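Local coordinates for Non-structural protein 9 (Avian infectious bronchitis virus, PDB 5C94), which forms a homodimer and binds RNA, probably as a component of the coronavirus RNA replicase, at residues A[15-20]-A[34-39]; A[43-48]-A[92-97]; A[30-35]-A[48-53]; A[9-14]-A[96-101]. One frame throughout, in Å; residues are numbered along the deposited sequence.

Contact 1: A[15-20]-A[34-39]; sequences KTKACV and CYYTSI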
loop_
_atom_site.group_PDB
_atom_site.type_symbol
_atom_site.label_atom_id
_atom_site.label_comp_id
_atom_site.label_asym_id
_atom_site.label_seq_id
_atom_site.Cartn_x
_atom_site.Cartn_y
_atom_site.Cartn_z
ATOM N N LYS A 15 8.255 -7.494 0.633
ATOM C CA LYS A 15 9.450 -8.047 1.235
ATOM C C LYS A 15 10.601 -7.050 1.193
ATOM O O LYS A 15 10.546 -6.031 0.506
ATOM C CB LYS A 15 9.846 -9.344 0.531
ATOM C CG LYS A 15 8.946 -10.539 0.858
ATOM C CD LYS A 15 9.275 -11.696 -0.060
ATOM C CE LYS A 15 8.772 -13.018 0.467
ATOM N NZ LYS A 15 9.150 -14.103 -0.479
ATOM N N THR A 16 11.655 -7.390 1.921
ATOM C CA THR A 16 12.773 -6.503 2.175
ATOM C C THR A 16 14.080 -7.237 1.937
ATOM O O THR A 16 14.199 -8.398 2.309
ATOM C CB THR A 16 12.670 -5.948 3.622
ATOM O OG1 THR A 16 12.022 -4.672 3.577
ATOM C CG2 THR A 16 13.989 -5.811 4.281
ATOM N N LYS A 17 15.040 -6.589 1.275
ATOM C CA LYS A 17 16.396 -7.143 1.181
ATOM C C LYS A 17 17.405 -6.012 0.952
ATOM O O LYS A 17 17.031 -4.909 0.549
ATOM C CB LYS A 17 16.496 -8.210 0.071
ATOM C CG LYS A 17 16.579 -7.666 -1.359
ATOM C CD LYS A 17 16.472 -8.771 -2.419
ATOM C CE LYS A 17 16.076 -8.193 -3.800
ATOM N NZ LYS A 17 15.775 -9.226 -4.854
ATOM N N ALA A 18 18.678 -6.272 1.236
ATOM C CA ALA A 18 19.689 -5.255 1.003
ATOM C C ALA A 18 19.915 -5.088 -0.477
ATOM O O ALA A 18 19.694 -6.012 -1.262
ATOM C CB ALA A 18 20.998 -5.600 1.690
ATOM N N CYS A 19 20.350 -3.890 -0.846
ATOM C CA CYS A 19 20.801 -3.595 -2.194
ATOM C C CYS A 19 21.802 -2.483 -2.074
ATOM O O CYS A 19 22.135 -2.071 -0.966
ATOM C CB CYS A 19 19.654 -3.179 -3.103
ATOM S SG CYS A 19 18.887 -1.603 -2.629
ATOM N N VAL A 20 22.263 -1.980 -3.214
ATOM C CA VAL A 20 23.202 -0.867 -3.229
ATOM C C VAL A 20 22.629 0.251 -4.087
ATOM O O VAL A 20 21.825 0.006 -4.976
ATOM C CB VAL A 20 24.604 -1.294 -3.758
ATOM C CG1 VAL A 20 25.245 -2.288 -2.818
ATOM C CG2 VAL A 20 24.485 -1.916 -5.141
ATOM N N CYS A 34 15.879 -2.341 -0.030
ATOM C CA CYS A 34 14.852 -2.237 -1.062
ATOM C C CYS A 34 13.569 -3.002 -0.702
ATOM O O CYS A 34 13.587 -3.979 0.035
ATOM C CB CYS A 34 15.396 -2.691 -2.423
ATOM S SG CYS A 34 15.343 -4.437 -2.786
ATOM N N TYR A 35 12.447 -2.508 -1.208
ATOM C CA TYR A 35 11.148 -3.112 -0.971
ATOM C C TYR A 35 10.680 -3.726 -2.280
ATOM O O TYR A 35 10.757 -3.091 -3.341
ATOM C CB TYR A 35 10.138 -2.070 -0.467
ATOM C CG TYR A 35 10.430 -1.585 0.939
ATOM C CD1 TYR A 35 11.542 -0.783 1.207
ATOM C CD2 TYR A 35 9.596 -1.927 1.999
ATOM C CE1 TYR A 35 11.820 -0.348 2.503
ATOM C CE2 TYR A 35 9.861 -1.494 3.291
ATOM C CZ TYR A 35 10.976 -0.711 3.539
ATOM O OH TYR A 35 11.236 -0.286 4.825
ATOM N N TYR A 36 10.212 -4.966 -2.216
ATOM C CA TYR A 36 9.687 -5.586 -3.415
ATOM C C TYR A 36 8.442 -6.418 -3.151
ATOM O O TYR A 36 8.211 -6.958 -2.055
ATOM C CB TYR A 36 10.766 -6.429 -4.105
ATOM C CG TYR A 36 11.341 -7.591 -3.318
ATOM C CD1 TYR A 36 12.278 -7.381 -2.317
ATOM C CD2 TYR A 36 10.991 -8.908 -3.622
ATOM C CE1 TYR A 36 12.830 -8.444 -1.605
ATOM C CE2 TYR A 36 11.532 -9.979 -2.916
ATOM C CZ TYR A 36 12.457 -9.739 -1.909
ATOM O OH TYR A 36 13.008 -10.788 -1.196
ATOM N N THR A 37 7.607 -6.486 -4.168
ATOM C CA THR A 37 6.416 -7.280 -4.064
ATOM C C THR A 37 6.496 -8.395 -5.097
ATOM O O THR A 37 7.491 -8.516 -5.824
ATOM C CB THR A 37 5.164 -6.423 -4.253
ATOM O OG1 THR A 37 4.009 -7.246 -4.068
ATOM C CG2 THR A 37 5.151 -5.775 -5.637
ATOM N N SER A 38 5.475 -9.237 -5.140
ATOM C CA SER A 38 5.452 -10.306 -6.123
ATOM C C SER A 38 4.279 -10.086 -7.072
ATOM O O SER A 38 3.140 -9.892 -6.629
ATOM C CB SER A 38 5.347 -11.672 -5.441
ATOM O OG SER A 38 5.411 -12.728 -6.397
ATOM N N ILE A 39 4.552 -10.101 -8.373
ATOM C CA ILE A 39 3.489 -9.974 -9.361
ATOM C C ILE A 39 3.649 -11.031 -10.446
ATOM O O ILE A 39 4.689 -11.086 -11.103
ATOM C CB ILE A 39 3.487 -8.589 -10.005
ATOM C CG1 ILE A 39 3.419 -7.494 -8.927
ATOM C CG2 ILE A 39 2.345 -8.486 -10.993
ATOM C CD1 ILE A 39 3.584 -6.066 -9.466
HETATM O O HOH W 1 13.979 -10.914 1.528
#
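The phenol ring of Tyr36 is gripped between two lysines of the neighbouring strand. Over one face lies Lys15, whose CB stands 3.8 Å from the ring centroid in a CH-pi contact. Over the opposite face the extended chain of Lys17 crosses at about a right angle: its CD approaches CE1 of Tyr36 at 3.7 Å, and its NZ makes a cation-pi contact with the ring centroid at 4.5 Å, 12° off the normal. Tyr36 can lie across the other strand because its CG sits between the backbone N and the carbonyl carbon (chi1 61°). Lys15 covers its face with methylenes while the ammonium end leads away; Lys17 also brings its charge over the ring. Strands 12-22 and 30-39 form a beta hairpin in the nsp9 barrel, with Lys15–Tyr36 and Lys17–Cys34 as antiparallel hydrogen-bonded pairs; Lys15 N to Tyr36 O is 2.7 Å. Thr16 and Tyr35, the non-hydrogen-bonded pair between them, run side by side on the other sheet face, with OG1 of Thr16 over one face of the Tyr35 ring, toward its rim. Small cysteines fit the buried end, SG of Cys19 meeting CB of Cys34 at 3.7 Å. A water joins Tyr36 OH to Thr16 O.

Contact 2: A[43-48]-A[92-97]; sequences SVVAAI and YFIKNT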
loop_
_atom_site.group_PDB
_atom_site.type_symbol
_atom_site.label_atom_id
_atom_site.label_comp_id
_atom_site.label_asym_id
_atom_site.label_seq_id
_atom_site.Cartn_x
_atom_site.Cartn_y
_atom_site.Cartn_z
ATOM N N SER A 43 9.300 -11.301 -8.689
ATOM C CA SER A 43 9.648 -10.199 -7.807
ATOM C C SER A 43 9.698 -8.887 -8.579
ATOM O O SER A 43 10.262 -8.832 -9.664
ATOM C CB SER A 43 11.001 -10.460 -7.130
ATOM O OG SER A 43 10.855 -11.342 -6.033
ATOM N N VAL A 44 9.095 -7.838 -8.019
ATOM C CA VAL A 44 9.155 -6.498 -8.592
ATOM C C VAL A 44 9.676 -5.518 -7.528
ATOM O O VAL A 44 9.033 -5.319 -6.496
ATOM C CB VAL A 44 7.774 -6.071 -9.127
ATOM C CG1 VAL A 44 7.752 -4.584 -9.558
ATOM C CG2 VAL A 44 7.350 -6.997 -10.290
ATOM N N VAL A 45 10.862 -4.948 -7.750
ATOM C CA VAL A 45 11.408 -3.982 -6.805
ATOM C C VAL A 45 10.701 -2.634 -7.000
ATOM O O VAL A 45 10.581 -2.132 -8.122
ATOM C CB VAL A 45 12.944 -3.829 -6.956
ATOM C CG1 VAL A 45 13.508 -2.979 -5.846
ATOM C CG2 VAL A 45 13.604 -5.179 -6.880
ATOM N N ALA A 46 10.231 -2.065 -5.892
ATOM C CA ALA A 46 9.356 -0.897 -5.907
ATOM C C ALA A 46 10.004 0.379 -5.352
ATOM O O ALA A 46 9.705 1.503 -5.788
ATOM C CB ALA A 46 8.101 -1.213 -5.110
ATOM N N ALA A 47 10.875 0.205 -4.364
ATOM C CA ALA A 47 11.399 1.342 -3.633
ATOM C C ALA A 47 12.668 0.977 -2.892
ATOM O O ALA A 47 12.915 -0.198 -2.624
ATOM C CB ALA A 47 10.364 1.861 -2.656
ATOM N N ILE A 48 13.485 1.980 -2.578
ATOM C CA ILE A 48 14.584 1.761 -1.641
ATOM C C ILE A 48 14.506 2.808 -0.537
ATOM O O ILE A 48 13.924 3.877 -0.738
ATOM C CB ILE A 48 15.978 1.808 -2.324
ATOM C CG1 ILE A 48 16.369 3.243 -2.657
ATOM C CG2 ILE A 48 16.034 0.893 -3.570
ATOM C CD1 ILE A 48 17.858 3.472 -2.622
ATOM N N TYR A 92 12.743 6.221 -1.797
ATOM C CA TYR A 92 12.799 6.458 -3.225
ATOM C C TYR A 92 12.039 5.372 -3.943
ATOM O O TYR A 92 12.406 4.200 -3.839
ATOM C CB TYR A 92 14.235 6.433 -3.765
ATOM C CG TYR A 92 15.281 7.298 -3.106
ATOM C CD1 TYR A 92 15.839 6.957 -1.871
ATOM C CD2 TYR A 92 15.760 8.420 -3.762
ATOM C CE1 TYR A 92 16.820 7.749 -1.297
ATOM C CE2 TYR A 92 16.730 9.207 -3.214
ATOM C CZ TYR A 92 17.261 8.877 -1.992
ATOM O OH TYR A 92 18.240 9.692 -1.495
ATOM N N PHE A 93 11.014 5.738 -4.692
ATOM C CA PHE A 93 10.382 4.762 -5.555
ATOM C C PHE A 93 11.198 4.673 -6.817
ATOM O O PHE A 93 11.865 5.619 -7.223
ATOM C CB PHE A 93 8.935 5.125 -5.876
ATOM C CG PHE A 93 8.018 5.027 -4.699
ATOM C CD1 PHE A 93 7.649 3.785 -4.191
ATOM C CD2 PHE A 93 7.544 6.177 -4.080
ATOM C CE1 PHE A 93 6.805 3.693 -3.098
ATOM C CE2 PHE A 93 6.698 6.101 -2.989
ATOM C CZ PHE A 93 6.327 4.857 -2.490
ATOM N N ILE A 94 11.141 3.511 -7.427
ATOM C CA ILE A 94 11.842 3.267 -8.655
ATOM C C ILE A 94 11.056 3.847 -9.845
ATOM O O ILE A 94 9.826 3.803 -9.864
ATOM C CB ILE A 94 12.086 1.759 -8.759
ATOM C CG1 ILE A 94 13.279 1.437 -7.855
ATOM C CG2 ILE A 94 12.274 1.301 -10.199
ATOM C CD1 ILE A 94 13.429 0.027 -7.533
ATOM N N LYS A 95 11.775 4.433 -10.801
ATOM C CA LYS A 95 11.177 5.092 -11.953
ATOM C C LYS A 95 10.111 4.205 -12.569
ATOM O O LYS A 95 10.380 3.030 -12.856
ATOM C CB LYS A 95 12.241 5.426 -13.001
ATOM C CG LYS A 95 12.214 6.857 -13.515
ATOM C CD LYS A 95 12.823 7.796 -12.478
ATOM C CE LYS A 95 13.102 9.188 -13.033
ATOM N NZ LYS A 95 13.558 10.128 -11.959
ATOM N N ASN A 96 8.905 4.765 -12.723
ATOM C CA ASN A 96 7.782 4.117 -13.415
ATOM C C ASN A 96 7.116 2.977 -12.666
ATOM O O ASN A 96 6.458 2.136 -13.274
ATOM C CB ASN A 96 8.217 3.594 -14.784
ATOM C CG ASN A 96 8.817 4.678 -15.651
ATOM O OD1 ASN A 96 9.865 4.483 -16.274
ATOM N ND2 ASN A 96 8.167 5.846 -15.673
ATOM N N THR A 97 7.281 2.947 -11.353
ATOM C CA THR A 97 6.623 1.939 -10.554
ATOM C C THR A 97 5.119 2.190 -10.645
ATOM O O THR A 97 4.684 3.339 -10.679
ATOM C CB THR A 97 7.119 1.977 -9.096
ATOM O OG1 THR A 97 8.481 1.535 -9.057
ATOM C CG2 THR A 97 6.277 1.058 -8.212
#
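Ala46 and Ala47 meet Phe93 and Ile94 at the end of strand 85-93, just where a type II beta turn from Ile94 to Thr97 begins. The two alanines form a classic beta bulge opposite Tyr35 of the strand on their other flank. Three backbone hydrogen bonds join the strands of this antiparallel sheet in the nsp9 barrel. Ile48 and Tyr92 form a hydrogen-bonded pair, with Ile48 N to Tyr92 O and Tyr92 N to Ile48 O both 2.8 Å. Ile94 N reaches Ala46 O from well above the carbonyl plane, and that oxygen also lies at the edge of the Phe93 ring, close to its plane.

The apolar contacts fall on both faces of the sheet. On one, CG1 of Ile48 touches CD1 of Tyr92 at 3.8 Å, the two side chains crossing obliquely; on the other, CB of Ala47 packs against CD1 of Phe93. Only a small residue fits easily in this non-hydrogen-bonded pair, whose CA atoms, Ala47 and Phe93, are 4.1 Å apart. CD1 of Ile94 reaches back to CG1 of Val45 at 3.4 Å, a reach made possible by CG1 of Ile94 lying anti to its carbonyl carbon (chi1 -79°). Phe93 also packs on Pro2 of the second subunit, a residue probably left from the expression tag.

Among the polar side chains, the buried Tyr92 sends its hydroxyl to Asn52 O. The turn is pinned by Thr97, whose N and OG1 both donate to Ile94 O from the same face of its plane, the bond from Thr97 OG1 to Ile94 O being 2.8 Å.

Contact 3: A[30-35]-A[48-53]; sequences VESKCY and ITSSNP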
loop_
_atom_site.group_PDB
_atom_site.type_symbol
_atom_site.label_atom_id
_atom_site.label_comp_id
_atom_site.label_asym_id
_atom_site.label_seq_id
_atom_site.Cartn_x
_atom_site.Cartn_y
_atom_site.Cartn_z
ATOM N N VAL A 30 26.453 2.751 -1.800
ATOM C CA VAL A 30 25.708 2.981 -0.578
ATOM C C VAL A 30 24.713 1.865 -0.305
ATOM O O VAL A 30 23.679 1.771 -0.980
ATOM C CB VAL A 30 24.958 4.323 -0.621
ATOM C CG1 VAL A 30 24.214 4.578 0.715
ATOM C CG2 VAL A 30 25.922 5.442 -0.928
ATOM N N GLU A 31 25.019 1.031 0.688
ATOM C CA GLU A 31 24.144 -0.088 1.033
ATOM C C GLU A 31 22.819 0.471 1.481
ATOM O O GLU A 31 22.776 1.401 2.278
ATOM C CB GLU A 31 24.739 -0.973 2.131
ATOM C CG GLU A 31 23.976 -2.292 2.343
ATOM C CD GLU A 31 24.617 -3.176 3.402
ATOM O OE1 GLU A 31 25.811 -3.519 3.250
ATOM O OE2 GLU A 31 23.928 -3.527 4.383
ATOM N N SER A 32 21.743 -0.077 0.935
ATOM C CA SER A 32 20.416 0.415 1.224
ATOM C C SER A 32 19.473 -0.757 1.324
ATOM O O SER A 32 19.861 -1.900 1.103
ATOM C CB SER A 32 19.938 1.390 0.146
ATOM O OG SER A 32 20.968 2.287 -0.233
ATOM N N LYS A 33 18.235 -0.445 1.670
ATOM C CA LYS A 33 17.173 -1.415 1.847
ATOM C C LYS A 33 16.164 -1.265 0.700
ATOM O O LYS A 33 15.652 -0.161 0.470
ATOM C CB LYS A 33 16.499 -1.187 3.203
ATOM C CG LYS A 33 15.605 -2.316 3.696
ATOM C CD LYS A 33 14.539 -1.730 4.612
ATOM C CE LYS A 33 14.358 -2.543 5.873
ATOM N NZ LYS A 33 15.602 -2.499 6.679
ATOM N N CYS A 34 15.879 -2.341 -0.030
ATOM C CA CYS A 34 14.852 -2.237 -1.062
ATOM C C CYS A 34 13.569 -3.002 -0.702
ATOM O O CYS A 34 13.587 -3.979 0.035
ATOM C CB CYS A 34 15.396 -2.691 -2.423
ATOM S SG CYS A 34 15.343 -4.437 -2.786
ATOM N N TYR A 35 12.447 -2.508 -1.208
ATOM C CA TYR A 35 11.148 -3.112 -0.971
ATOM C C TYR A 35 10.680 -3.726 -2.280
ATOM O O TYR A 35 10.757 -3.091 -3.341
ATOM C CB TYR A 35 10.138 -2.070 -0.467
ATOM C CG TYR A 35 10.430 -1.585 0.939
ATOM C CD1 TYR A 35 11.542 -0.783 1.207
ATOM C CD2 TYR A 35 9.596 -1.927 1.999
ATOM C CE1 TYR A 35 11.820 -0.348 2.503
ATOM C CE2 TYR A 35 9.861 -1.494 3.291
ATOM C CZ TYR A 35 10.976 -0.711 3.539
ATOM O OH TYR A 35 11.236 -0.286 4.825
ATOM N N ILE A 48 13.485 1.980 -2.578
ATOM C CA ILE A 48 14.584 1.761 -1.641
ATOM C C ILE A 48 14.506 2.808 -0.537
ATOM O O ILE A 48 13.924 3.877 -0.738
ATOM C CB ILE A 48 15.978 1.808 -2.324
ATOM C CG1 ILE A 48 16.369 3.243 -2.657
ATOM C CG2 ILE A 48 16.034 0.893 -3.570
ATOM C CD1 ILE A 48 17.858 3.472 -2.622
ATOM N N THR A 49 15.034 2.476 0.640
ATOM C CA THR A 49 15.185 3.464 1.706
ATOM C C THR A 49 16.647 3.657 2.110
ATOM O O THR A 49 17.479 2.745 1.988
ATOM C CB THR A 49 14.373 3.095 2.970
ATOM O OG1 THR A 49 14.728 1.781 3.421
ATOM C CG2 THR A 49 12.886 3.165 2.678
ATOM N N SER A 50 16.950 4.854 2.602
ATOM C CA SER A 50 18.319 5.206 2.931
ATOM C C SER A 50 18.379 6.433 3.820
ATOM O O SER A 50 17.447 7.233 3.842
ATOM C CB SER A 50 19.121 5.447 1.643
ATOM O OG SER A 50 20.467 5.781 1.943
ATOM N N SER A 51 19.484 6.587 4.540
ATOM C CA SER A 51 19.727 7.805 5.315
ATOM C C SER A 51 20.223 8.909 4.394
ATOM O O SER A 51 20.122 10.095 4.697
ATOM C CB SER A 51 20.755 7.549 6.402
ATOM O OG SER A 51 21.783 6.705 5.907
ATOM N N ASN A 52 20.785 8.489 3.270
ATOM C CA ASN A 52 21.309 9.377 2.245
ATOM C C ASN A 52 20.194 9.955 1.346
ATOM O O ASN A 52 19.440 9.203 0.725
ATOM C CB ASN A 52 22.331 8.591 1.413
ATOM C CG ASN A 52 23.140 9.459 0.469
ATOM O OD1 ASN A 52 22.615 10.369 -0.193
ATOM N ND2 ASN A 52 24.431 9.141 0.358
ATOM N N PRO A 53 20.097 11.293 1.266
ATOM C CA PRO A 53 19.100 11.995 0.439
ATOM C C PRO A 53 19.506 12.228 -1.024
ATOM O O PRO A 53 18.709 12.770 -1.792
ATOM C CB PRO A 53 18.963 13.349 1.139
ATOM C CG PRO A 53 20.362 13.607 1.665
ATOM C CD PRO A 53 20.855 12.224 2.122
HETATM O O HOH W 2 21.580 3.912 3.190
#
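Thr49 lies against Lys33 and Tyr35 at once. Its OG1 touches CB of Lys33 at 3.5 Å, the two side chains running side by side in the same direction, and the same oxygen lies at the edge of the Tyr35 ring, in its plane. Its methyl, CG2, meets CE1 of Tyr35 at 3.7 Å. Both contacts depend on the first torsion of Thr49 (chi1 55°), which sets OG1 between the backbone N and carbonyl carbon and turns CG2 toward the ring. Beta-branching pays off in this buried place: methyl and hydroxyl both reach Tyr35, and the hydroxyl also lies against Lys33. On the opposite sheet face CG2 of Ile48 packs on CB of Cys34, while its longer branch carries CD1 to CB of Ser32 at 4.0 Å.

Behind these side chains is the backbone of the antiparallel hairpin formed by strands 30-39 and 42-50. Lys33 and Thr49 are its hydrogen-bonded pair: Thr49 N to Lys33 O is 2.7 Å, whereas Lys33 N to Thr49 O is longer, at 3.3 Å, though nearly straight. Cys34 and Ile48 follow as the non-hydrogen-bonded pair.

Beyond Ser50 the strands part, and small polar groups take over. Ser50 OG accepts from Asn52 N at 3.0 Å, an ST turn that bends the chain out of the strand, and a water bridges this hydroxyl to Glu31 O. Ser32 OG turns back to Val30 O, 2.9 Å away. At both positions the short serine hydroxyl can reach nearby backbone. Outside the pair, OD1 of Asn52 accepts from Asn54 N, and Val105 and Ile109 of helix 99-109 pack on Tyr35.

Contact 4: A[9-14]-A[96-101]; sequences LMPHGV and NTRSIV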
loop_
_atom_site.group_PDB
_atom_site.type_symbol
_atom_site.label_atom_id
_atom_site.label_comp_id
_atom_site.label_asym_id
_atom_site.label_seq_id
_atom_site.Cartn_x
_atom_site.Cartn_y
_atom_site.Cartn_z
ATOM N N LEU A 9 -3.682 -6.495 -12.460
ATOM C CA LEU A 9 -2.744 -7.492 -11.951
ATOM C C LEU A 9 -2.429 -7.215 -10.480
ATOM O O LEU A 9 -1.851 -6.179 -10.147
ATOM C CB LEU A 9 -1.465 -7.534 -12.781
ATOM C CG LEU A 9 -0.865 -8.917 -12.965
ATOM C CD1 LEU A 9 -1.958 -9.945 -13.276
ATOM C CD2 LEU A 9 0.159 -8.858 -14.090
ATOM N N MET A 10 -2.814 -8.135 -9.595
ATOM C CA MET A 10 -2.661 -7.862 -8.169
ATOM C C MET A 10 -1.322 -8.327 -7.614
ATOM O O MET A 10 -0.912 -9.482 -7.784
ATOM C CB MET A 10 -3.785 -8.486 -7.333
ATOM C CG MET A 10 -3.667 -8.076 -5.860
ATOM S SD MET A 10 -5.144 -8.211 -4.845
ATOM C CE MET A 10 -4.758 -9.728 -3.970
ATOM N N PRO A 11 -0.634 -7.401 -6.951
ATOM C CA PRO A 11 0.657 -7.614 -6.292
ATOM C C PRO A 11 0.500 -8.305 -4.931
ATOM O O PRO A 11 -0.486 -8.093 -4.222
ATOM C CB PRO A 11 1.216 -6.197 -6.150
ATOM C CG PRO A 11 0.012 -5.293 -6.223
ATOM C CD PRO A 11 -1.030 -5.981 -7.013
ATOM N N HIS A 12 1.473 -9.138 -4.579
ATOM C CA HIS A 12 1.373 -9.944 -3.373
ATOM C C HIS A 12 2.556 -9.752 -2.437
ATOM O O HIS A 12 3.714 -10.023 -2.797
ATOM C CB HIS A 12 1.248 -11.419 -3.744
ATOM C CG HIS A 12 0.078 -11.713 -4.627
ATOM N ND1 HIS A 12 -1.215 -11.391 -4.278
ATOM C CD2 HIS A 12 0.011 -12.286 -5.853
ATOM C CE1 HIS A 12 -2.033 -11.754 -5.253
ATOM N NE2 HIS A 12 -1.315 -12.301 -6.216
ATOM N N GLY A 13 2.253 -9.281 -1.233
ATOM C CA GLY A 13 3.232 -9.190 -0.168
ATOM C C GLY A 13 4.187 -8.043 -0.368
ATOM O O GLY A 13 4.274 -7.478 -1.453
ATOM N N VAL A 14 4.888 -7.683 0.696
ATOM C CA VAL A 14 5.970 -6.721 0.606
ATOM C C VAL A 14 7.142 -7.338 1.334
ATOM O O VAL A 14 7.036 -7.686 2.501
ATOM C CB VAL A 14 5.623 -5.351 1.235
ATOM C CG1 VAL A 14 6.853 -4.456 1.270
ATOM C CG2 VAL A 14 4.464 -4.674 0.493
ATOM N N ASN A 96 8.905 4.765 -12.723
ATOM C CA ASN A 96 7.782 4.117 -13.415
ATOM C C ASN A 96 7.116 2.977 -12.666
ATOM O O ASN A 96 6.458 2.136 -13.274
ATOM C CB ASN A 96 8.217 3.594 -14.784
ATOM C CG ASN A 96 8.817 4.678 -15.651
ATOM O OD1 ASN A 96 9.865 4.483 -16.274
ATOM N ND2 ASN A 96 8.167 5.846 -15.673
ATOM N N THR A 97 7.281 2.947 -11.353
ATOM C CA THR A 97 6.623 1.939 -10.554
ATOM C C THR A 97 5.119 2.190 -10.645
ATOM O O THR A 97 4.684 3.339 -10.679
ATOM C CB THR A 97 7.119 1.977 -9.096
ATOM O OG1 THR A 97 8.481 1.535 -9.057
ATOM C CG2 THR A 97 6.277 1.058 -8.212
ATOM N N ARG A 98 4.337 1.120 -10.738
ATOM C CA ARG A 98 2.881 1.237 -10.770
ATOM C C ARG A 98 2.360 1.878 -9.480
ATOM O O ARG A 98 2.932 1.675 -8.398
ATOM C CB ARG A 98 2.239 -0.134 -10.960
ATOM C CG ARG A 98 2.438 -0.732 -12.344
ATOM C CD ARG A 98 1.256 -1.643 -12.707
ATOM N NE ARG A 98 1.282 -2.932 -12.022
ATOM C CZ ARG A 98 0.209 -3.573 -11.556
ATOM N NH1 ARG A 98 -1.002 -3.043 -11.660
ATOM N NH2 ARG A 98 0.353 -4.749 -10.962
ATOM N N SER A 99 1.269 2.634 -9.594
ATOM C CA SER A 99 0.706 3.368 -8.461
ATOM C C SER A 99 0.287 2.450 -7.314
ATOM O O SER A 99 0.479 2.775 -6.136
ATOM C CB SER A 99 -0.496 4.193 -8.915
ATOM O OG SER A 99 -0.099 5.241 -9.772
ATOM N N ILE A 100 -0.290 1.303 -7.662
ATOM C CA ILE A 100 -0.758 0.375 -6.656
ATOM C C ILE A 100 0.451 -0.216 -5.926
ATOM O O ILE A 100 0.404 -0.457 -4.720
ATOM C CB ILE A 100 -1.660 -0.727 -7.282
ATOM C CG1 ILE A 100 -2.340 -1.550 -6.196
ATOM C CG2 ILE A 100 -0.894 -1.631 -8.240
ATOM C CD1 ILE A 100 -3.391 -2.520 -6.749
ATOM N N VAL A 101 1.553 -0.394 -6.647
ATOM C CA VAL A 101 2.746 -0.959 -6.044
ATOM C C VAL A 101 3.419 0.073 -5.142
ATOM O O VAL A 101 3.929 -0.276 -4.069
ATOM C CB VAL A 101 3.724 -1.484 -7.115
ATOM C CG1 VAL A 101 5.015 -1.937 -6.486
ATOM C CG2 VAL A 101 3.092 -2.650 -7.877
#
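Arg98, the N-cap residue of helix 99-109, reaches across to the chain leading into strand 12-22 and donates from NH2 to Leu9 O at 2.8 Å. The bond is nearly straight, with an angle of 174° at the hydrogen, and the oxygen lies at the edge of the guanidinium, 4° out of its plane. A bend at chi3 (-75°) turns the arginine chain so that this edge faces the carbonyl. NH2 also passes CB of Leu9 at 3.8 Å, though Leu9 is poorly ordered. An arginine has both the length to span the gap and an in-plane N-H to offer at the end of it. Incidentally, NH1 holds a glycerol, probably from the crystallisation liquor.

Ile100, in the first turn of the helix, serves two neighbours with its two branches. CG2 lies 3.7 Å above the plane of the Arg98 guanidinium, toward its rim, while CD1 extends to CD of Pro11 at 4.2 Å. Val101 follows with a looser touch, its CG2 lying 4.4 Å from CB of Pro11, whose ring gives both a compact apolar block to rest on.

The contact thus joins the start of the helix to the approach to strand 12-22. Thr37 and Ile39 of strand 30-39 and Met104 of the same helix also pack on Pro11. Ile100 continues outward onto Leu106 of the second subunit, and Ser99 meets Ser99 of that subunit, placing the start of the helix at the dimer interface.

Contacts 1 and 3 share strand 30-39, bonding its two edges to strands 12-22 and 42-50; contact 2 carries the same sheet on to strand 85-93. Contact 2 is the most buried of these three and lies nearest the chain centre, with mainly aliphatic and aromatic side chains. Contacts 1 and 3 are only partly buried, so lysine methylenes, hydroxyls and bridging waters enter beside the backbone bonds. Contact 4 lies farthest of the four from the centre, by the second subunit, though most of its touching residues are buried; it has no strand pairing, one side-chain-to-backbone bond and loose apolar touches. It meets contact 2 where Val101 packs on Ala46, and contact 1 where Thr37 OG1 bonds to Gly13 O.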